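Local atomic coordinates of protein ApaG (Shewanella oneidensis, PDB entry 1TZA), a protein that is of unknown function but belongs to the ApaG family and has an all-beta domain of the immunoglobulin-like E-set kind. Residues T35-L46 with T72-A80; I52-T60 with T87-I95. All blocks are in the same frame, centred on the assembly; numbering follows the deposited sequence.

Contact 1 (T35-L46 with T72-A80); sequences TIINLGEQAAKL and TPTIPPNTA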
ATOM      1  N   THR A  35     -11.393 -10.234  -3.126  1.00  9.55           N
ATOM      2  CA  THR A  35     -11.835 -11.537  -2.649  1.00  9.08           C
ATOM      3  C   THR A  35     -12.292 -12.254  -3.904  1.00  8.87           C
ATOM      4  O   THR A  35     -13.163 -11.766  -4.628  1.00  7.98           O
ATOM      5  CB  THR A  35     -13.009 -11.439  -1.661  1.00 11.07           C
ATOM      6  OG1 THR A  35     -12.580 -10.751  -0.477  1.00 10.56           O
ATOM      7  CG2 THR A  35     -13.499 -12.842  -1.276  1.00 12.55           C
ATOM      8  N   ILE A  36     -11.676 -13.399  -4.166  1.00  7.16           N
ATOM      9  CA  ILE A  36     -11.975 -14.199  -5.336  1.00  7.68           C
ATOM     10  C   ILE A  36     -12.600 -15.511  -4.877  1.00  9.94           C
ATOM     11  O   ILE A  36     -11.917 -16.398  -4.361  1.00 11.71           O
ATOM     12  CB  ILE A  36     -10.682 -14.443  -6.121  1.00  5.86           C
ATOM     13  CG1 ILE A  36     -10.080 -13.090  -6.515  1.00  7.02           C
ATOM     14  CG2 ILE A  36     -10.955 -15.268  -7.348  1.00  5.12           C
ATOM     15  CD1 ILE A  36      -8.575 -13.095  -6.655  1.00  4.60           C
ATOM     16  N   ILE A  37     -13.911 -15.619  -5.057  1.00 12.49           N
ATOM     17  CA  ILE A  37     -14.651 -16.804  -4.639  1.00 14.40           C
ATOM     18  C   ILE A  37     -14.848 -17.811  -5.762  1.00 14.67           C
ATOM     19  O   ILE A  37     -15.336 -17.472  -6.846  1.00 12.27           O
ATOM     20  CB  ILE A  37     -16.042 -16.415  -4.098  1.00 17.29           C
ATOM     21  CG1 ILE A  37     -15.909 -15.264  -3.102  1.00 20.12           C
ATOM     22  CG2 ILE A  37     -16.689 -17.610  -3.407  1.00 20.55           C
ATOM     23  CD1 ILE A  37     -17.243 -14.706  -2.650  1.00 21.93           C
ATOM     24  N   ASN A  38     -14.455 -19.054  -5.501  1.00 14.75           N
ATOM     25  CA  ASN A  38     -14.618 -20.115  -6.481  1.00 15.71           C
ATOM     26  C   ASN A  38     -15.847 -20.928  -6.103  1.00 17.92           C
ATOM     27  O   ASN A  38     -15.800 -21.778  -5.209  1.00 17.17           O
ATOM     28  CB  ASN A  38     -13.380 -21.007  -6.517  1.00 14.20           C
ATOM     29  CG  ASN A  38     -13.576 -22.242  -7.363  1.00 12.08           C
ATOM     30  OD1 ASN A  38     -14.292 -22.220  -8.363  1.00 12.44           O
ATOM     31  ND2 ASN A  38     -12.924 -23.327  -6.975  1.00 15.36           N
ATOM     32  N   LEU A  39     -16.950 -20.644  -6.790  1.00 20.27           N
ATOM     33  CA  LEU A  39     -18.215 -21.317  -6.555  1.00 22.32           C
ATOM     34  C   LEU A  39     -18.317 -22.575  -7.415  1.00 23.91           C
ATOM     35  O   LEU A  39     -19.325 -23.284  -7.379  1.00 22.43           O
ATOM     36  CB  LEU A  39     -19.369 -20.363  -6.875  1.00 22.33           C
ATOM     37  CG  LEU A  39     -19.394 -19.067  -6.058  1.00 23.90           C
ATOM     38  CD1 LEU A  39     -20.476 -18.138  -6.575  1.00 21.86           C
ATOM     39  CD2 LEU A  39     -19.633 -19.400  -4.591  1.00 25.78           C
ATOM     40  N   GLY A  40     -17.263 -22.849  -8.181  1.00 24.49           N
ATOM     41  CA  GLY A  40     -17.249 -24.022  -9.038  1.00 27.26           C
ATOM     42  C   GLY A  40     -17.148 -25.328  -8.268  1.00 28.85           C
ATOM     43  O   GLY A  40     -16.962 -25.336  -7.052  1.00 29.00           O
ATOM     44  N   GLU A  41     -17.272 -26.443  -8.977  1.00 30.26           N
ATOM     45  CA  GLU A  41     -17.192 -27.753  -8.344  1.00 32.31           C
ATOM     46  C   GLU A  41     -15.792 -28.313  -8.559  1.00 30.45           C
ATOM     47  O   GLU A  41     -15.528 -29.484  -8.302  1.00 32.31           O
ATOM     48  CB  GLU A  41     -18.232 -28.698  -8.959  1.00 35.70           C
ATOM     49  CG  GLU A  41     -17.708 -29.572 -10.105  1.00 42.49           C
ATOM     50  CD  GLU A  41     -17.321 -28.793 -11.357  1.00 45.22           C
ATOM     51  OE1 GLU A  41     -16.818 -29.428 -12.311  1.00 46.07           O
ATOM     52  OE2 GLU A  41     -17.520 -27.557 -11.397  1.00 49.92           O
ATOM     53  N   GLN A  42     -14.895 -27.452  -9.020  1.00 28.30           N
ATOM     54  CA  GLN A  42     -13.525 -27.845  -9.317  1.00 26.32           C
ATOM     55  C   GLN A  42     -12.558 -26.713  -8.964  1.00 24.11           C
ATOM     56  O   GLN A  42     -12.921 -25.542  -9.026  1.00 24.44           O
ATOM     57  CB  GLN A  42     -13.460 -28.189 -10.802  1.00 27.37           C
ATOM     58  CG  GLN A  42     -12.099 -28.340 -11.433  1.00 31.49           C
ATOM     59  CD  GLN A  42     -12.237 -28.716 -12.905  1.00 30.30           C
ATOM     60  OE1 GLN A  42     -13.091 -28.171 -13.617  1.00 32.48           O
ATOM     61  NE2 GLN A  42     -11.405 -29.649 -13.367  1.00 33.55           N
ATOM     62  N   ALA A  43     -11.333 -27.064  -8.586  1.00 21.39           N
ATOM     63  CA  ALA A  43     -10.341 -26.059  -8.217  1.00 19.39           C
ATOM     64  C   ALA A  43     -10.009 -25.145  -9.393  1.00 17.81           C
ATOM     65  O   ALA A  43     -10.053 -25.566 -10.550  1.00 16.05           O
ATOM     66  CB  ALA A  43      -9.069 -26.733  -7.700  1.00 17.72           C
ATOM     67  N   ALA A  44      -9.683 -23.893  -9.083  1.00 16.25           N
ATOM     68  CA  ALA A  44      -9.333 -22.903 -10.099  1.00 15.51           C
ATOM     69  C   ALA A  44      -8.069 -22.157  -9.674  1.00 14.43           C
ATOM     70  O   ALA A  44      -7.961 -21.683  -8.537  1.00 14.40           O
ATOM     71  CB  ALA A  44     -10.482 -21.922 -10.298  1.00 16.16           C
ATOM     72  N   LYS A  45      -7.120 -22.059 -10.597  1.00 12.00           N
ATOM     73  CA  LYS A  45      -5.857 -21.399 -10.333  1.00 12.09           C
ATOM     74  C   LYS A  45      -5.746 -20.059 -11.046  1.00 13.15           C
ATOM     75  O   LYS A  45      -5.929 -19.969 -12.266  1.00 12.22           O
ATOM     76  CB  LYS A  45      -4.718 -22.313 -10.765  1.00 11.84           C
ATOM     77  CG  LYS A  45      -3.324 -21.801 -10.480  1.00 12.75           C
ATOM     78  CD  LYS A  45      -2.316 -22.826 -10.967  1.00 12.46           C
ATOM     79  CE  LYS A  45      -0.904 -22.370 -10.740  1.00 12.51           C
ATOM     80  NZ  LYS A  45       0.057 -23.349 -11.311  1.00 16.26           N
ATOM     81  N   LEU A  46      -5.443 -19.019 -10.274  1.00 12.45           N
ATOM     82  CA  LEU A  46      -5.292 -17.670 -10.816  1.00 12.93           C
ATOM     83  C   LEU A  46      -3.880 -17.525 -11.380  1.00 12.53           C
ATOM     84  O   LEU A  46      -2.913 -17.461 -10.628  1.00 13.97           O
ATOM     85  CB  LEU A  46      -5.535 -16.640  -9.706  1.00 11.04           C
ATOM     86  CG  LEU A  46      -5.685 -15.170 -10.109  1.00 11.63           C
ATOM     87  CD1 LEU A  46      -6.328 -14.384  -8.966  1.00  8.80           C
ATOM     88  CD2 LEU A  46      -4.326 -14.603 -10.485  1.00  9.88           C
ATOM     89  N   THR A  72       0.417 -17.402  -7.698  1.00 10.17           N
ATOM     90  CA  THR A  72      -0.606 -17.888  -8.608  1.00 10.00           C
ATOM     91  C   THR A  72      -1.324 -18.898  -7.710  1.00 10.69           C
ATOM     92  O   THR A  72      -1.027 -20.096  -7.738  1.00 11.80           O
ATOM     93  CB  THR A  72       0.038 -18.613  -9.830  1.00 10.19           C
ATOM     94  OG1 THR A  72       0.855 -19.698  -9.377  1.00 10.51           O
ATOM     95  CG2 THR A  72       0.910 -17.653 -10.626  1.00  9.53           C
ATOM     96  N   PRO A  73      -2.272 -18.422  -6.888  1.00 10.29           N
ATOM     97  CA  PRO A  73      -3.025 -19.270  -5.960  1.00  9.86           C
ATOM     98  C   PRO A  73      -4.058 -20.219  -6.557  1.00 10.31           C
ATOM     99  O   PRO A  73      -4.722 -19.907  -7.551  1.00 10.37           O
ATOM    100  CB  PRO A  73      -3.661 -18.251  -5.025  1.00 12.02           C
ATOM    101  CG  PRO A  73      -4.032 -17.151  -5.990  1.00 10.33           C
ATOM    102  CD  PRO A  73      -2.789 -17.041  -6.865  1.00 11.55           C
ATOM    103  N   THR A  74      -4.179 -21.394  -5.952  1.00 11.08           N
ATOM    104  CA  THR A  74      -5.165 -22.365  -6.403  1.00 10.49           C
ATOM    105  C   THR A  74      -6.310 -22.249  -5.407  1.00  9.60           C
ATOM    106  O   THR A  74      -6.125 -22.395  -4.200  1.00  8.44           O
ATOM    107  CB  THR A  74      -4.586 -23.797  -6.426  1.00 11.68           C
ATOM    108  OG1 THR A  74      -3.568 -23.878  -7.436  1.00 12.35           O
ATOM    109  CG2 THR A  74      -5.681 -24.822  -6.742  1.00 10.28           C
ATOM    110  N   ILE A  75      -7.488 -21.933  -5.924  1.00  9.82           N
ATOM    111  CA  ILE A  75      -8.670 -21.764  -5.091  1.00  9.37           C
ATOM    112  C   ILE A  75      -9.568 -22.977  -5.270  1.00  8.30           C
ATOM    113  O   ILE A  75     -10.156 -23.174  -6.340  1.00  9.29           O
ATOM    114  CB  ILE A  75      -9.454 -20.505  -5.506  1.00  8.06           C
ATOM    115  CG1 ILE A  75      -8.487 -19.334  -5.690  1.00  8.82           C
ATOM    116  CG2 ILE A  75     -10.486 -20.168  -4.459  1.00  5.54           C
ATOM    117  CD1 ILE A  75      -9.106 -18.133  -6.363  1.00  7.21           C
ATOM    118  N   PRO A  76      -9.688 -23.812  -4.227  1.00  7.05           N
ATOM    119  CA  PRO A  76     -10.546 -24.995  -4.361  1.00  7.62           C
ATOM    120  C   PRO A  76     -12.024 -24.596  -4.361  1.00  8.09           C
ATOM    121  O   PRO A  76     -12.361 -23.432  -4.129  1.00  7.81           O
ATOM    122  CB  PRO A  76     -10.149 -25.840  -3.149  1.00  5.47           C
ATOM    123  CG  PRO A  76      -9.871 -24.811  -2.114  1.00  8.25           C
ATOM    124  CD  PRO A  76      -9.087 -23.740  -2.883  1.00  6.72           C
ATOM    125  N   PRO A  77     -12.924 -25.551  -4.629  1.00  9.36           N
ATOM    126  CA  PRO A  77     -14.357 -25.230  -4.642  1.00 10.41           C
ATOM    127  C   PRO A  77     -14.824 -24.625  -3.316  1.00 11.10           C
ATOM    128  O   PRO A  77     -14.212 -24.851  -2.274  1.00 11.06           O
ATOM    129  CB  PRO A  77     -15.006 -26.584  -4.914  1.00  8.57           C
ATOM    130  CG  PRO A  77     -13.979 -27.274  -5.776  1.00 10.10           C
ATOM    131  CD  PRO A  77     -12.691 -26.943  -5.058  1.00 10.40           C
ATOM    132  N   ASN A  78     -15.895 -23.841  -3.361  1.00 11.01           N
ATOM    133  CA  ASN A  78     -16.438 -23.238  -2.147  1.00 12.61           C
ATOM    134  C   ASN A  78     -15.369 -22.578  -1.263  1.00 12.60           C
ATOM    135  O   ASN A  78     -15.381 -22.742  -0.039  1.00 11.74           O
ATOM    136  CB  ASN A  78     -17.158 -24.309  -1.323  1.00 13.59           C
ATOM    137  CG  ASN A  78     -18.218 -23.726  -0.408  1.00 16.38           C
ATOM    138  OD1 ASN A  78     -18.359 -24.138   0.747  1.00 18.12           O
ATOM    139  ND2 ASN A  78     -18.986 -22.771  -0.930  1.00 16.87           N
ATOM    140  N   THR A  79     -14.445 -21.838  -1.868  1.00 11.67           N
ATOM    141  CA  THR A  79     -13.403 -21.173  -1.088  1.00 11.63           C
ATOM    142  C   THR A  79     -13.223 -19.752  -1.582  1.00 10.63           C
ATOM    143  O   THR A  79     -13.340 -19.491  -2.773  1.00 12.33           O
ATOM    144  CB  THR A  79     -12.042 -21.905  -1.194  1.00 12.02           C
ATOM    145  OG1 THR A  79     -12.202 -23.274  -0.794  1.00 13.90           O
ATOM    146  CG2 THR A  79     -11.006 -21.240  -0.291  1.00 11.82           C
ATOM    147  N   ALA A  80     -12.943 -18.844  -0.654  1.00 10.98           N
ATOM    148  CA  ALA A  80     -12.743 -17.438  -0.961  1.00 10.35           C
ATOM    149  C   ALA A  80     -11.308 -17.042  -0.666  1.00 11.89           C
ATOM    150  O   ALA A  80     -10.905 -17.020   0.492  1.00 13.28           O
ATOM    151  CB  ALA A  80     -13.683 -16.593  -0.122  1.00  8.81           C
TER
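N38 and I75 illustrate how one polar side chain can knit two chain crossings together. The backbone bonds form two separate antiparallel ladders. A44 and I75 make a hydrogen-bonded pair, with A44 N to I75 O at 2.9 Å and I75 N to A44 O at 2.7 Å, and L46 N extends this ladder to P73 O. In the other sheet N38 N donates to T79 O at 3.0 Å, almost straight.

Between the ladders lies the carboxamide of N38. With CG anti to the backbone N (chi1 171°), its ND2 sits among three carbonyls. The bond to Q42 O, 3.0 Å from ND2, lies in the amide plane, whereas those to I75 O and P76 O are bent and weak. N38 OD1 accepts G40 N from above its carbonyl plane, closing an Asx turn, so both ends of the amide are held and its rotation is fixed.

Apolar contacts fill in around this. I36 and I75 cross at about a right angle, CG2 of I36 lying 3.5 Å from CD1 of I75, and CG2 of I75 rests on N38 CB. The P77 ring covers the bend, its CG 3.4 Å from Q42 N. On the outer side the extended K45 chain slants past T74 OG1, and its CE comes alongside T72 OG1.

Two antiparallel segments crossing between the sheets at one end of a beta sandwich are in keeping with an immunoglobulin-like E-set domain.

Contact 2 (I52-T60 with T87-I95); sequences IITDANGKT and TVLDTPFGI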
ATOM      1  N   ILE A  52      -6.793  -2.108 -15.596  1.00  9.87           N
ATOM      2  CA  ILE A  52      -6.964  -0.886 -16.365  1.00  7.41           C
ATOM      3  C   ILE A  52      -7.279   0.111 -15.263  1.00  6.66           C
ATOM      4  O   ILE A  52      -8.299   0.015 -14.586  1.00  9.02           O
ATOM      5  CB  ILE A  52      -8.135  -0.964 -17.374  1.00  9.28           C
ATOM      6  CG1 ILE A  52      -7.736  -1.839 -18.567  1.00  8.16           C
ATOM      7  CG2 ILE A  52      -8.508   0.434 -17.864  1.00  6.17           C
ATOM      8  CD1 ILE A  52      -7.757  -3.316 -18.275  1.00  9.84           C
ATOM      9  N   ILE A  53      -6.372   1.052 -15.070  1.00  5.24           N
ATOM     10  CA  ILE A  53      -6.501   2.053 -14.033  1.00  5.44           C
ATOM     11  C   ILE A  53      -6.683   3.424 -14.665  1.00  6.08           C
ATOM     12  O   ILE A  53      -5.889   3.836 -15.513  1.00  4.94           O
ATOM     13  CB  ILE A  53      -5.239   2.027 -13.142  1.00  6.74           C
ATOM     14  CG1 ILE A  53      -5.004   0.584 -12.660  1.00  6.78           C
ATOM     15  CG2 ILE A  53      -5.392   2.985 -11.972  1.00  2.87           C
ATOM     16  CD1 ILE A  53      -3.666   0.359 -11.982  1.00 11.77           C
ATOM     17  N   THR A  54      -7.731   4.125 -14.240  1.00  5.83           N
ATOM     18  CA  THR A  54      -8.051   5.438 -14.777  1.00  6.43           C
ATOM     19  C   THR A  54      -8.174   6.517 -13.708  1.00  6.62           C
ATOM     20  O   THR A  54      -8.876   6.326 -12.715  1.00  7.75           O
ATOM     21  CB  THR A  54      -9.379   5.372 -15.552  1.00  7.11           C
ATOM     22  OG1 THR A  54      -9.324   4.286 -16.488  1.00  7.51           O
ATOM     23  CG2 THR A  54      -9.636   6.672 -16.303  1.00  7.07           C
ATOM     24  N   ASP A  55      -7.488   7.647 -13.905  1.00  5.40           N
ATOM     25  CA  ASP A  55      -7.579   8.742 -12.944  1.00  2.93           C
ATOM     26  C   ASP A  55      -8.807   9.582 -13.302  1.00  3.02           C
ATOM     27  O   ASP A  55      -9.478   9.313 -14.301  1.00  3.50           O
ATOM     28  CB  ASP A  55      -6.300   9.608 -12.928  1.00  1.10           C
ATOM     29  CG  ASP A  55      -6.071  10.390 -14.225  1.00  4.86           C
ATOM     30  OD1 ASP A  55      -7.006  10.523 -15.042  1.00  1.26           O
ATOM     31  OD2 ASP A  55      -4.939  10.892 -14.419  1.00  4.61           O
ATOM     32  N   ALA A  56      -9.104  10.592 -12.494  1.00  1.82           N
ATOM     33  CA  ALA A  56     -10.272  11.433 -12.719  1.00  2.84           C
ATOM     34  C   ALA A  56     -10.376  12.048 -14.113  1.00  1.83           C
ATOM     35  O   ALA A  56     -11.469  12.392 -14.547  1.00  1.00           O
ATOM     36  CB  ALA A  56     -10.326  12.538 -11.654  1.00  2.08           C
ATOM     37  N   ASN A  57      -9.249  12.167 -14.816  1.00  2.24           N
ATOM     38  CA  ASN A  57      -9.220  12.770 -16.149  1.00  1.00           C
ATOM     39  C   ASN A  57      -9.236  11.797 -17.309  1.00  1.00           C
ATOM     40  O   ASN A  57      -9.072  12.198 -18.458  1.00  1.00           O
ATOM     41  CB  ASN A  57      -7.991  13.664 -16.284  1.00  1.00           C
ATOM     42  CG  ASN A  57      -8.096  14.914 -15.445  1.00  5.23           C
ATOM     43  OD1 ASN A  57      -7.176  15.256 -14.693  1.00  4.73           O
ATOM     44  ND2 ASN A  57      -9.224  15.611 -15.567  1.00  1.61           N
ATOM     45  N   GLY A  58      -9.420  10.518 -17.022  1.00  3.72           N
ATOM     46  CA  GLY A  58      -9.435   9.540 -18.096  1.00  6.50           C
ATOM     47  C   GLY A  58      -8.059   9.024 -18.488  1.00  7.67           C
ATOM     48  O   GLY A  58      -7.947   8.145 -19.342  1.00  7.77           O
ATOM     49  N   LYS A  59      -7.011   9.569 -17.876  1.00  9.78           N
ATOM     50  CA  LYS A  59      -5.650   9.132 -18.174  1.00 12.37           C
ATOM     51  C   LYS A  59      -5.515   7.732 -17.590  1.00 13.80           C
ATOM     52  O   LYS A  59      -5.612   7.544 -16.378  1.00 13.47           O
ATOM     53  CB  LYS A  59      -4.642  10.084 -17.535  1.00 13.29           C
ATOM     54  CG  LYS A  59      -3.393  10.301 -18.372  1.00 16.93           C
ATOM     55  CD  LYS A  59      -2.283   9.325 -18.024  1.00 18.83           C
ATOM     56  CE  LYS A  59      -1.728   9.626 -16.643  1.00 19.75           C
ATOM     57  NZ  LYS A  59      -1.463  11.084 -16.489  1.00 18.22           N
ATOM     58  N   THR A  60      -5.296   6.747 -18.451  1.00 15.60           N
ATOM     59  CA  THR A  60      -5.207   5.377 -17.978  1.00 18.20           C
ATOM     60  C   THR A  60      -3.831   4.734 -18.023  1.00 19.33           C
ATOM     61  O   THR A  60      -2.970   5.114 -18.816  1.00 20.72           O
ATOM     62  CB  THR A  60      -6.159   4.459 -18.765  1.00 18.78           C
ATOM     63  OG1 THR A  60      -5.606   4.214 -20.059  1.00 22.63           O
ATOM     64  CG2 THR A  60      -7.528   5.111 -18.933  1.00 16.34           C
ATOM     65  N   THR A  87      -2.314   0.924  -5.237  1.00  5.30           N
ATOM     66  CA  THR A  87      -1.925   1.688  -6.405  1.00  7.28           C
ATOM     67  C   THR A  87      -1.868   3.160  -6.045  1.00  6.24           C
ATOM     68  O   THR A  87      -2.523   3.593  -5.096  1.00  5.59           O
ATOM     69  CB  THR A  87      -2.927   1.506  -7.556  1.00  9.35           C
ATOM     70  OG1 THR A  87      -2.403   2.123  -8.735  1.00 13.79           O
ATOM     71  CG2 THR A  87      -4.259   2.152  -7.209  1.00  6.72           C
ATOM     72  N   VAL A  88      -1.083   3.920  -6.806  1.00  5.55           N
ATOM     73  CA  VAL A  88      -0.937   5.355  -6.581  1.00  4.90           C
ATOM     74  C   VAL A  88      -1.569   6.137  -7.727  1.00  4.68           C
ATOM     75  O   VAL A  88      -1.199   5.947  -8.879  1.00  4.78           O
ATOM     76  CB  VAL A  88       0.554   5.760  -6.491  1.00  6.72           C
ATOM     77  CG1 VAL A  88       0.673   7.280  -6.441  1.00  5.77           C
ATOM     78  CG2 VAL A  88       1.190   5.150  -5.258  1.00  3.32           C
ATOM     79  N   LEU A  89      -2.520   7.016  -7.421  1.00  5.12           N
ATOM     80  CA  LEU A  89      -3.160   7.812  -8.470  1.00  4.99           C
ATOM     81  C   LEU A  89      -2.681   9.251  -8.439  1.00  3.65           C
ATOM     82  O   LEU A  89      -2.270   9.743  -7.392  1.00  2.59           O
ATOM     83  CB  LEU A  89      -4.678   7.824  -8.308  1.00  5.60           C
ATOM     84  CG  LEU A  89      -5.475   6.561  -8.598  1.00 10.08           C
ATOM     85  CD1 LEU A  89      -6.960   6.888  -8.432  1.00 10.58           C
ATOM     86  CD2 LEU A  89      -5.185   6.062 -10.012  1.00  7.97           C
ATOM     87  N   ASP A  90      -2.747   9.927  -9.584  1.00  2.86           N
ATOM     88  CA  ASP A  90      -2.352  11.329  -9.634  1.00  5.74           C
ATOM     89  C   ASP A  90      -3.549  12.233  -9.336  1.00  4.04           C
ATOM     90  O   ASP A  90      -3.422  13.457  -9.333  1.00  7.40           O
ATOM     91  CB  ASP A  90      -1.717  11.697 -10.990  1.00  5.41           C
ATOM     92  CG  ASP A  90      -2.579  11.306 -12.174  1.00 10.49           C
ATOM     93  OD1 ASP A  90      -3.811  11.148 -12.014  1.00 11.04           O
ATOM     94  OD2 ASP A  90      -2.019  11.169 -13.280  1.00 12.82           O
ATOM     95  N   THR A  91      -4.709  11.622  -9.092  1.00  4.65           N
ATOM     96  CA  THR A  91      -5.940  12.353  -8.735  1.00  6.09           C
ATOM     97  C   THR A  91      -6.592  11.632  -7.549  1.00  5.21           C
ATOM     98  O   THR A  91      -6.410  10.434  -7.385  1.00  4.64           O
ATOM     99  CB  THR A  91      -6.966  12.408  -9.912  1.00  7.08           C
ATOM    100  OG1 THR A  91      -7.230  11.078 -10.387  1.00  7.01           O
ATOM    101  CG2 THR A  91      -6.429  13.267 -11.058  1.00  5.28           C
ATOM    102  N   PRO A  92      -7.341  12.359  -6.702  1.00  5.43           N
ATOM    103  CA  PRO A  92      -7.999  11.751  -5.539  1.00  4.49           C
ATOM    104  C   PRO A  92      -9.163  10.826  -5.876  1.00  4.83           C
ATOM    105  O   PRO A  92      -9.780  10.232  -4.985  1.00  5.35           O
ATOM    106  CB  PRO A  92      -8.438  12.963  -4.715  1.00  5.81           C
ATOM    107  CG  PRO A  92      -8.694  14.003  -5.759  1.00  2.83           C
ATOM    108  CD  PRO A  92      -7.513  13.824  -6.687  1.00  5.48           C
ATOM    109  N   PHE A  93      -9.470  10.713  -7.162  1.00  4.63           N
ATOM    110  CA  PHE A  93     -10.540   9.835  -7.610  1.00  1.40           C
ATOM    111  C   PHE A  93     -10.091   9.100  -8.851  1.00  1.23           C
ATOM    112  O   PHE A  93      -9.348   9.646  -9.665  1.00  1.00           O
ATOM    113  CB  PHE A  93     -11.806  10.609  -7.954  1.00  1.81           C
ATOM    114  CG  PHE A  93     -12.878   9.745  -8.567  1.00  3.39           C
ATOM    115  CD1 PHE A  93     -13.603   8.854  -7.780  1.00  3.34           C
ATOM    116  CD2 PHE A  93     -13.131   9.786  -9.936  1.00  2.11           C
ATOM    117  CE1 PHE A  93     -14.568   8.013  -8.352  1.00  5.51           C
ATOM    118  CE2 PHE A  93     -14.086   8.954 -10.516  1.00  3.56           C
ATOM    119  CZ  PHE A  93     -14.808   8.064  -9.723  1.00  4.95           C
ATOM    120  N   GLY A  94     -10.561   7.867  -8.996  1.00  1.41           N
ATOM    121  CA  GLY A  94     -10.207   7.064 -10.149  1.00  4.12           C
ATOM    122  C   GLY A  94     -11.001   5.774 -10.150  1.00  5.15           C
ATOM    123  O   GLY A  94     -11.737   5.486  -9.201  1.00  6.62           O
ATOM    124  N   ILE A  95     -10.834   4.990 -11.209  1.00  6.42           N
ATOM    125  CA  ILE A  95     -11.538   3.722 -11.361  1.00  8.21           C
ATOM    126  C   ILE A  95     -10.606   2.581 -11.796  1.00  8.53           C
ATOM    127  O   ILE A  95      -9.626   2.786 -12.517  1.00  6.11           O
ATOM    128  CB  ILE A  95     -12.661   3.848 -12.419  1.00  7.96           C
ATOM    129  CG1 ILE A  95     -13.646   4.938 -12.005  1.00  9.74           C
ATOM    130  CG2 ILE A  95     -13.381   2.532 -12.581  1.00 12.57           C
ATOM    131  CD1 ILE A  95     -14.331   4.679 -10.689  1.00 10.61           C
TER
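An Asx turn built on D55, at the tip of the hairpin from strand 44-55 to strand 60-66, meets D90 and T91 of the neighbouring bend. D55 OD1 takes N57 N at 2.8 Å and K59 N at 3.0 Å from opposite faces of the carboxylate plane. The other oxygen, OD2, lies 2.7 Å from D90 OD1, the two carboxylate planes being 40° apart. K59 bends round to this pair, its NZ reaching D90 OD2 nearly along the C-O axis in a 3.3 Å salt bridge. With alanine in place of D55, the amides of N57 and K59 would probably lose their shared acceptor and D90 OD1 its close neighbour, leaving the turn freer to shift.

Next to the turn, strand 44-55 pairs antiparallel with strand 93-104: T54 N to I95 O (2.9 Å) and I95 N to T54 O bracket the pair. T91 OG1 donates to F93 O at 2.7 Å, tying down the second bend, while A56 CB sits at the edge of the F93 ring. Inward, I53 CG2 packs on L89 CD2 at 3.7 Å, joining the two sheets.

Hairpin tip against intersheet bend, with aliphatic packing behind, is an arrangement expected at one end of a beta sandwich.

In the fold
The two contacts show a sandwich tied at both ends, by two sheet-to-sheet crossings at one and by a crossing and a hairpin tip at the other. From the N terminus, strands 8-19 and 28-38 lead into residues 35-46, where the chain changes sheets; strand 44-55 then runs on to 52-60. Segment 72-80 returns to close contact 1, passing back into the first sheet, and strand 79-89 carries the chain to 87-95, which closes contact 2. The loops therefore cross, since the segments alternate along the chain. Both contacts use strands 44-55 and 79-89 near opposite ends, their centres about 30 Å apart on opposite sides of the chain's centre. From segment 87-95, V88 packs on V88 of the second subunit.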